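Long-range contact in 5' nucleotidase family protein (Staphylococcus aureus subsp. aureus, PDB 4Q7F), which belongs to the 5'-nucleotidase family, pairing a calcineurin-like metallophosphoesterase domain that holds manganese and magnesium ions with a C-terminal 5'-nucleotidase domain: residues 43-57 with 292-306. Residues are numbered along the deposited sequence; the frame is centred on the assembly and turned at random.
Sequences YQPMGLLLANHVIEQ and LPVIDDSTFTIDEDD
L50 and F300 form the tight part of this contact. The leucine's CD1 methyl sits over the centre of the phenyl face, 3.6 Å from the centroid and 11° off the ring normal, a CH-pi contact. With CG anti to the backbone N (chi1 -171°), L50 sets CG 3.6 Å from V294 CG1 and leaves CD1 for the ring. V294 divides its branches: CG1 lies against L50, while CG2 meets CB of the short A51 side chain at 3.8 Å. Packing has a polar cost, since I295 O is buried without a partner. A51, I55 and V294 touch V271 of strand 270-278; the chain leaving edge strand 284-293 of the metallophosphoesterase sheet then crosses helix 48-59 before helix 304-317. Toward solvent, polar groups take over. Within the type I turn 297-300, D297 OD1 accepts from T299 N, an Asx turn, and from F300 N, an Asx motif, while OD2 receives H53 NE2 at 2.9 Å through its syn lone pair and Q57 NE2 at 2.8 Å nearly along the C-O bond. The flat imidazole can take F300 CB and Q57 CG over opposite faces, both toward its rim, and still turn NE2 to the carboxylate. At the exposed end packing is sparser: Y43 OH meets the edge of the F300 ring, 3.3 Å from CE2, and P45 CB abuts V294 O.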
loop_
_atom_site.group_PDB
_atom_site.type_symbol
_atom_site.label_atom_id
_atom_site.label_comp_id
_atom_site.label_asym_id
_atom_site.label_seq_id
_atom_site.Cartn_x
_atom_site.Cartn_y
_atom_site.Cartn_z
ATOM N N TYR A 43 4.261 -0.139 -22.184
ATOM C CA TYR A 43 5.187 0.965 -21.974
ATOM C C TYR A 43 4.291 2.123 -21.598
ATOM O O TYR A 43 3.291 2.357 -22.269
ATOM C CB TYR A 43 5.966 1.293 -23.238
ATOM C CG TYR A 43 7.154 2.182 -22.991
ATOM C CD1 TYR A 43 6.995 3.528 -22.661
ATOM C CD2 TYR A 43 8.452 1.675 -23.099
ATOM C CE1 TYR A 43 8.106 4.337 -22.426
ATOM C CE2 TYR A 43 9.560 2.475 -22.878
ATOM C CZ TYR A 43 9.387 3.793 -22.533
ATOM O OH TYR A 43 10.505 4.571 -22.329
ATOM N N GLN A 44 4.644 2.834 -20.530
ATOM C CA GLN A 44 3.831 3.917 -20.024
ATOM C C GLN A 44 4.739 4.930 -19.304
ATOM O O GLN A 44 5.776 4.555 -18.767
ATOM C CB GLN A 44 2.803 3.289 -19.081
ATOM C CG GLN A 44 1.785 4.222 -18.461
ATOM C CD GLN A 44 0.672 3.468 -17.736
ATOM O OE1 GLN A 44 0.530 2.246 -17.875
ATOM N NE2 GLN A 44 -0.134 4.200 -16.973
ATOM N N PRO A 45 4.370 6.222 -19.309
ATOM C CA PRO A 45 5.228 7.203 -18.650
ATOM C C PRO A 45 5.123 7.093 -17.116
ATOM O O PRO A 45 4.344 7.790 -16.491
ATOM C CB PRO A 45 4.701 8.533 -19.189
ATOM C CG PRO A 45 3.260 8.264 -19.488
ATOM C CD PRO A 45 3.251 6.863 -20.027
HETATM N N MSE A 46 5.937 6.225 -16.538
HETATM C CA MSE A 46 5.881 5.901 -15.113
HETATM C C MSE A 46 7.096 5.139 -14.739
HETATM O O MSE A 46 7.891 4.737 -15.596
HETATM C CB MSE A 46 4.691 4.924 -14.872
HETATM C CG MSE A 46 4.928 3.495 -15.478
HETATM SE SE MSE A 46 3.353 2.396 -15.096
HETATM C CE MSE A 46 3.885 1.926 -13.255
ATOM N N GLY A 47 7.276 4.929 -13.457
ATOM C CA GLY A 47 8.396 4.150 -12.989
ATOM C C GLY A 47 9.571 5.017 -12.610
ATOM O O GLY A 47 9.675 6.135 -13.052
ATOM N N LEU A 48 10.460 4.451 -11.793
ATOM C CA LEU A 48 11.578 5.170 -11.232
ATOM C C LEU A 48 12.643 5.566 -12.260
ATOM O O LEU A 48 13.249 6.636 -12.161
ATOM C CB LEU A 48 12.200 4.325 -10.107
ATOM C CG LEU A 48 13.269 5.024 -9.282
ATOM C CD1 LEU A 48 12.637 6.138 -8.476
ATOM C CD2 LEU A 48 14.014 4.059 -8.376
ATOM N N LEU A 49 12.882 4.720 -13.240
ATOM C CA LEU A 49 13.867 5.071 -14.260
ATOM C C LEU A 49 13.487 6.412 -14.899
ATOM O O LEU A 49 14.280 7.340 -14.929
ATOM C CB LEU A 49 13.970 3.989 -15.312
ATOM C CG LEU A 49 14.722 2.747 -14.842
ATOM C CD1 LEU A 49 14.649 1.697 -15.937
ATOM C CD2 LEU A 49 16.179 3.081 -14.507
ATOM N N LEU A 50 12.243 6.521 -15.343
ATOM C CA LEU A 50 11.781 7.708 -16.019
ATOM C C LEU A 50 11.588 8.870 -15.054
ATOM O O LEU A 50 11.974 9.999 -15.361
ATOM C CB LEU A 50 10.510 7.397 -16.806
ATOM C CG LEU A 50 9.973 8.437 -17.747
ATOM C CD1 LEU A 50 11.024 8.784 -18.794
ATOM C CD2 LEU A 50 8.717 7.875 -18.399
ATOM N N ALA A 51 11.039 8.600 -13.874
ATOM C CA ALA A 51 10.872 9.668 -12.894
ATOM C C ALA A 51 12.229 10.257 -12.525
ATOM O O ALA A 51 12.371 11.458 -12.408
ATOM C CB ALA A 51 10.168 9.162 -11.662
ATOM N N ASN A 52 13.242 9.404 -12.382
ATOM C CA ASN A 52 14.564 9.884 -12.030
ATOM C C ASN A 52 15.171 10.702 -13.175
ATOM O O ASN A 52 15.876 11.685 -12.935
ATOM C CB ASN A 52 15.498 8.728 -11.645
ATOM C CG ASN A 52 16.833 9.208 -11.149
ATOM O OD1 ASN A 52 16.931 9.838 -10.084
ATOM N ND2 ASN A 52 17.876 8.854 -11.861
ATOM N N HIS A 53 14.957 10.253 -14.412
ATOM C CA HIS A 53 15.396 10.984 -15.593
ATOM C C HIS A 53 14.796 12.417 -15.570
ATOM O O HIS A 53 15.468 13.386 -15.886
ATOM C CB HIS A 53 14.977 10.213 -16.843
ATOM C CG HIS A 53 15.254 10.909 -18.129
ATOM N ND1 HIS A 53 16.525 11.064 -18.635
ATOM C CD2 HIS A 53 14.411 11.435 -19.053
ATOM C CE1 HIS A 53 16.459 11.669 -19.801
ATOM N NE2 HIS A 53 15.187 11.900 -20.080
ATOM N N VAL A 54 13.556 12.535 -15.131
ATOM C CA VAL A 54 12.892 13.840 -15.046
ATOM C C VAL A 54 13.559 14.728 -14.000
ATOM O O VAL A 54 13.706 15.933 -14.204
ATOM C CB VAL A 54 11.399 13.674 -14.715
ATOM C CG1 VAL A 54 10.781 14.994 -14.271
ATOM C CG2 VAL A 54 10.656 13.120 -15.923
ATOM N N ILE A 55 13.972 14.134 -12.883
ATOM C CA ILE A 55 14.630 14.856 -11.814
ATOM C C ILE A 55 16.007 15.330 -12.307
ATOM O O ILE A 55 16.360 16.519 -12.197
ATOM C CB ILE A 55 14.767 13.969 -10.562
ATOM C CG1 ILE A 55 13.382 13.689 -9.972
ATOM C CG2 ILE A 55 15.618 14.626 -9.494
ATOM C CD1 ILE A 55 13.398 12.669 -8.874
ATOM N N GLU A 56 16.753 14.393 -12.865
ATOM C CA GLU A 56 18.092 14.682 -13.367
ATOM C C GLU A 56 18.106 15.858 -14.342
ATOM O O GLU A 56 18.895 16.786 -14.192
ATOM C CB GLU A 56 18.709 13.416 -13.973
ATOM C CG GLU A 56 19.093 12.394 -12.926
ATOM C CD GLU A 56 20.108 12.940 -11.934
ATOM O OE1 GLU A 56 21.249 13.192 -12.342
ATOM O OE2 GLU A 56 19.773 13.083 -10.738
ATOM N N GLN A 57 17.228 15.840 -15.343
ATOM C CA GLN A 57 17.157 16.953 -16.267
ATOM C C GLN A 57 16.753 18.264 -15.580
ATOM O O GLN A 57 17.370 19.280 -15.802
ATOM C CB GLN A 57 16.208 16.655 -17.435
ATOM C CG GLN A 57 16.727 15.545 -18.316
ATOM C CD GLN A 57 15.904 15.314 -19.552
ATOM O OE1 GLN A 57 16.436 15.298 -20.661
ATOM N NE2 GLN A 57 14.601 15.136 -19.380
ATOM N N LEU A 292 5.745 17.550 -10.612
ATOM C CA LEU A 292 6.200 17.570 -11.966
ATOM C C LEU A 292 5.671 16.311 -12.634
ATOM O O LEU A 292 5.814 15.227 -12.070
ATOM C CB LEU A 292 7.716 17.507 -11.990
ATOM C CG LEU A 292 8.485 18.584 -11.252
ATOM C CD1 LEU A 292 9.972 18.332 -11.448
ATOM C CD2 LEU A 292 8.123 19.978 -11.746
ATOM N N PRO A 293 5.053 16.435 -13.833
ATOM C CA PRO A 293 4.579 15.216 -14.486
ATOM C C PRO A 293 5.737 14.356 -14.982
ATOM O O PRO A 293 6.768 14.877 -15.405
ATOM C CB PRO A 293 3.735 15.739 -15.668
ATOM C CG PRO A 293 4.175 17.149 -15.888
ATOM C CD PRO A 293 4.681 17.660 -14.567
ATOM N N VAL A 294 5.608 13.041 -14.873
ATOM C CA VAL A 294 6.640 12.173 -15.422
ATOM C C VAL A 294 6.242 11.876 -16.870
ATOM O O VAL A 294 5.191 11.295 -17.121
ATOM C CB VAL A 294 6.835 10.900 -14.607
ATOM C CG1 VAL A 294 7.738 9.922 -15.347
ATOM C CG2 VAL A 294 7.424 11.251 -13.241
ATOM N N ILE A 295 7.085 12.281 -17.810
ATOM C CA ILE A 295 6.790 12.114 -19.225
ATOM C C ILE A 295 7.947 11.486 -19.974
ATOM O O ILE A 295 9.084 11.521 -19.529
ATOM C CB ILE A 295 6.444 13.473 -19.901
ATOM C CG1 ILE A 295 7.632 14.451 -19.805
ATOM C CG2 ILE A 295 5.189 14.074 -19.280
ATOM C CD1 ILE A 295 7.347 15.830 -20.347
ATOM N N ASP A 296 7.632 10.878 -21.108
ATOM C CA ASP A 296 8.643 10.275 -21.968
ATOM C C ASP A 296 9.273 11.424 -22.730
ATOM O O ASP A 296 8.665 12.490 -22.880
ATOM C CB ASP A 296 7.964 9.292 -22.930
ATOM C CG ASP A 296 8.932 8.594 -23.854
ATOM O OD1 ASP A 296 10.020 8.193 -23.417
ATOM O OD2 ASP A 296 8.582 8.453 -25.043
ATOM N N ASP A 297 10.510 11.251 -23.168
ATOM C CA ASP A 297 11.152 12.263 -23.985
ATOM C C ASP A 297 12.165 11.539 -24.848
ATOM O O ASP A 297 12.452 10.364 -24.631
ATOM C CB ASP A 297 11.744 13.437 -23.161
ATOM C CG ASP A 297 12.938 13.034 -22.314
ATOM O OD1 ASP A 297 13.646 12.088 -22.680
ATOM O OD2 ASP A 297 13.189 13.693 -21.294
ATOM N N SER A 298 12.703 12.232 -25.827
ATOM C CA SER A 298 13.597 11.583 -26.762
ATOM C C SER A 298 15.005 11.333 -26.252
ATOM O O SER A 298 15.783 10.697 -26.951
ATOM C CB SER A 298 13.611 12.361 -28.066
ATOM O OG SER A 298 12.282 12.457 -28.570
ATOM N N THR A 299 15.340 11.796 -25.046
ATOM C CA THR A 299 16.695 11.557 -24.516
ATOM C C THR A 299 16.752 10.399 -23.547
ATOM O O THR A 299 17.824 9.947 -23.198
ATOM C CB THR A 299 17.271 12.770 -23.777
ATOM O OG1 THR A 299 16.474 13.051 -22.630
ATOM C CG2 THR A 299 17.335 13.980 -24.681
ATOM N N PHE A 300 15.592 9.936 -23.095
ATOM C CA PHE A 300 15.529 8.851 -22.157
ATOM C C PHE A 300 15.914 7.535 -22.803
ATOM O O PHE A 300 15.369 7.158 -23.826
ATOM C CB PHE A 300 14.105 8.741 -21.600
ATOM C CG PHE A 300 13.895 7.572 -20.686
ATOM C CD1 PHE A 300 14.525 7.525 -19.439
ATOM C CD2 PHE A 300 13.009 6.548 -21.032
ATOM C CE1 PHE A 300 14.310 6.465 -18.580
ATOM C CE2 PHE A 300 12.787 5.489 -20.174
ATOM C CZ PHE A 300 13.446 5.444 -18.945
ATOM N N THR A 301 16.860 6.845 -22.198
ATOM C CA THR A 301 17.252 5.530 -22.670
ATOM C C THR A 301 17.423 4.592 -21.493
ATOM O O THR A 301 17.693 5.019 -20.377
ATOM C CB THR A 301 18.572 5.570 -23.431
ATOM O OG1 THR A 301 19.553 6.169 -22.593
ATOM C CG2 THR A 301 18.439 6.372 -24.701
ATOM N N ILE A 302 17.247 3.306 -21.754
ATOM C CA ILE A 302 17.401 2.292 -20.748
ATOM C C ILE A 302 18.596 1.480 -21.217
ATOM O O ILE A 302 18.595 0.982 -22.334
ATOM C CB ILE A 302 16.123 1.448 -20.626
ATOM C CG1 ILE A 302 14.953 2.361 -20.213
ATOM C CG2 ILE A 302 16.323 0.324 -19.616
ATOM C CD1 ILE A 302 13.598 1.670 -20.123
ATOM N N ASP A 303 19.620 1.366 -20.386
ATOM C CA ASP A 303 20.826 0.646 -20.825
ATOM C C ASP A 303 20.579 -0.861 -21.003
ATOM O O ASP A 303 19.593 -1.404 -20.505
ATOM C CB ASP A 303 22.038 0.968 -19.944
ATOM C CG ASP A 303 21.876 0.514 -18.526
ATOM O OD1 ASP A 303 21.229 -0.526 -18.302
ATOM O OD2 ASP A 303 22.431 1.186 -17.629
ATOM N N GLU A 304 21.472 -1.506 -21.744
ATOM C CA GLU A 304 21.353 -2.928 -22.097
ATOM C C GLU A 304 21.091 -3.894 -20.933
ATOM O O GLU A 304 20.250 -4.778 -21.059
ATOM C CB GLU A 304 22.598 -3.398 -22.867
ATOM C CG GLU A 304 23.877 -3.297 -22.050
ATOM C CD GLU A 304 25.111 -3.838 -22.754
ATOM O OE1 GLU A 304 24.991 -4.442 -23.852
ATOM O OE2 GLU A 304 26.205 -3.663 -22.176
ATOM N N ASP A 305 21.807 -3.722 -19.820
ATOM C CA ASP A 305 21.684 -4.620 -18.671
ATOM C C ASP A 305 20.310 -4.480 -18.056
ATOM O O ASP A 305 19.702 -5.471 -17.717
ATOM C CB ASP A 305 22.762 -4.376 -17.622
ATOM C CG ASP A 305 24.154 -4.757 -18.111
ATOM O OD1 ASP A 305 24.279 -5.538 -19.079
ATOM O OD2 ASP A 305 25.123 -4.292 -17.501
ATOM N N ASP A 306 19.833 -3.251 -17.925
ATOM C CA ASP A 306 18.499 -3.023 -17.421
ATOM C C ASP A 306 17.457 -3.674 -18.343
ATOM O O ASP A 306 16.524 -4.275 -17.858
ATOM C CB ASP A 306 18.221 -1.527 -17.241
ATOM C CG ASP A 306 19.015 -0.912 -16.112
ATOM O OD1 ASP A 306 19.814 -1.609 -15.456
ATOM O OD2 ASP A 306 18.842 0.287 -15.857
#